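PDB 3K12: uncharacterized protein A6V7T0 from Pseudomonas aeruginosa, which is of unknown function but belongs to the YjgF-like clan, its small alpha-beta subunits assembling here as a trimer. Local coordinates for residues T20-G25 with I109-R114. Sequence-based numbering, arbitrary orientation.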
# COMPACT_ATOMS: atom_id res chain seq x y z
N THR D 20 5.39 -14.58 -4.61
CA THR D 20 4.73 -13.28 -4.51
C THR D 20 5.51 -12.25 -5.31
O THR D 20 6.75 -12.20 -5.25
CB THR D 20 4.58 -12.84 -3.06
OG1 THR D 20 3.84 -13.84 -2.36
CG2 THR D 20 3.80 -11.53 -2.95
N VAL D 21 4.80 -11.47 -6.11
CA VAL D 21 5.36 -10.47 -7.00
C VAL D 21 5.04 -9.08 -6.48
O VAL D 21 3.88 -8.78 -6.18
CB VAL D 21 4.66 -10.59 -8.38
CG1 VAL D 21 5.16 -9.53 -9.35
CG2 VAL D 21 4.84 -12.02 -8.93
N TYR D 22 6.06 -8.22 -6.41
CA TYR D 22 5.88 -6.82 -6.06
C TYR D 22 6.26 -5.98 -7.26
O TYR D 22 7.36 -6.14 -7.78
CB TYR D 22 6.77 -6.40 -4.83
CG TYR D 22 6.40 -7.18 -3.59
CD1 TYR D 22 5.51 -6.65 -2.65
CD2 TYR D 22 6.86 -8.46 -3.39
CE1 TYR D 22 5.09 -7.39 -1.52
CE2 TYR D 22 6.47 -9.22 -2.26
CZ TYR D 22 5.56 -8.67 -1.34
OH TYR D 22 5.17 -9.40 -0.24
N ILE D 23 5.36 -5.11 -7.70
CA ILE D 23 5.64 -4.16 -8.75
C ILE D 23 5.46 -2.75 -8.19
O ILE D 23 4.40 -2.42 -7.62
CB ILE D 23 4.72 -4.40 -9.99
CG1 ILE D 23 5.05 -5.76 -10.62
CG2 ILE D 23 4.90 -3.25 -10.98
CD1 ILE D 23 4.04 -6.16 -11.69
N GLY D 24 6.49 -1.94 -8.33
CA GLY D 24 6.53 -0.58 -7.81
C GLY D 24 5.67 0.39 -8.57
O GLY D 24 4.95 -0.01 -9.51
N GLY D 25 5.75 1.66 -8.22
CA GLY D 25 4.88 2.68 -8.77
C GLY D 25 4.92 2.70 -10.29
O GLY D 25 5.99 2.86 -10.91
N ILE D 109 0.30 0.67 -7.76
CA ILE D 109 1.30 -0.11 -7.02
C ILE D 109 0.71 -1.50 -6.80
O ILE D 109 -0.45 -1.62 -6.36
CB ILE D 109 1.61 0.51 -5.63
CG1 ILE D 109 1.81 2.02 -5.74
CG2 ILE D 109 2.84 -0.18 -5.02
CD1 ILE D 109 1.72 2.77 -4.37
N VAL D 110 1.45 -2.54 -7.12
CA VAL D 110 0.87 -3.86 -7.27
C VAL D 110 1.54 -4.95 -6.44
O VAL D 110 2.77 -4.99 -6.35
CB VAL D 110 0.97 -4.29 -8.75
CG1 VAL D 110 0.42 -5.69 -8.98
CG2 VAL D 110 0.27 -3.26 -9.64
N VAL D 111 0.72 -5.80 -5.85
CA VAL D 111 1.16 -7.09 -5.34
C VAL D 111 0.38 -8.18 -6.06
O VAL D 111 -0.85 -8.06 -6.23
CB VAL D 111 0.94 -7.22 -3.81
CG1 VAL D 111 1.47 -8.55 -3.31
CG2 VAL D 111 1.67 -6.11 -3.10
N ALA D 112 1.09 -9.22 -6.52
CA ALA D 112 0.47 -10.29 -7.31
C ALA D 112 1.02 -11.64 -6.89
O ALA D 112 2.03 -11.73 -6.18
CB ALA D 112 0.72 -10.04 -8.81
N ALA D 113 0.34 -12.70 -7.30
CA ALA D 113 0.84 -14.06 -7.11
C ALA D 113 1.50 -14.57 -8.38
O ALA D 113 1.26 -14.07 -9.48
CB ALA D 113 -0.29 -14.98 -6.70
N ARG D 114 2.35 -15.56 -8.22
CA ARG D 114 2.95 -16.21 -9.35
C ARG D 114 2.73 -17.69 -9.13
O ARG D 114 3.58 -18.36 -8.56
CB ARG D 114 4.41 -15.85 -9.45
CG ARG D 114 4.97 -16.06 -10.85
CD ARG D 114 5.49 -17.49 -11.00
NE ARG D 114 6.46 -17.83 -9.96
CZ ARG D 114 7.78 -17.66 -10.08
NH1 ARG D 114 8.30 -17.16 -11.19
NH2 ARG D 114 8.57 -18.01 -9.07
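Val21 and Ala112 exchange a reciprocal pair of backbone hydrogen bonds, and Ile23 and Val110 repeat the exchange two residues on: a clear example of how antiparallel strands far apart in sequence zip together inside a mixed sheet. Val21 N reaches Ala112 O at 2.8 Å, almost straight at 177°, and in return Ala112 N meets Val21 O at 2.8 Å; between Ile23 N and Val110 O the distance is 2.9 Å. One CA-H...O contact, Val111 CA to Val21 O at 3.3 Å, adds a second donor to that carbonyl.

The face bearing Val21, Ile23, Val110 and Ala112 is the tightly packed one: all four are buried, covered by Leu49, Leu50 and Ile46 of helix 35-52. The other face carries Thr20, Tyr22 and Val111 and looks toward the trimer interfaces; Thr20 and Val111 stay partly exposed. Val111 has CG1 anti to its own N (chi1 -177°), which leaves CG2 beside the Tyr22 ring, 3.9 Å from CD1 in an oblique approach, while CG1 meets Thr20 CG2 at 3.8 Å. Tyr22 also packs on Val111 of the second subunit, and Val111 on Tyr22 of the third. At partly exposed Arg114 only CB touches Val21 CG2, and the bent chain carries the guanidinium off to Val53 O and Asn19 OD1.

The chemistry thus divides the labour: alternate residues bond across the pair while Tyr22 and Val111 bond to the flanking strands, and an aliphatic face meets the subunit's own helix, a mixed one its neighbours.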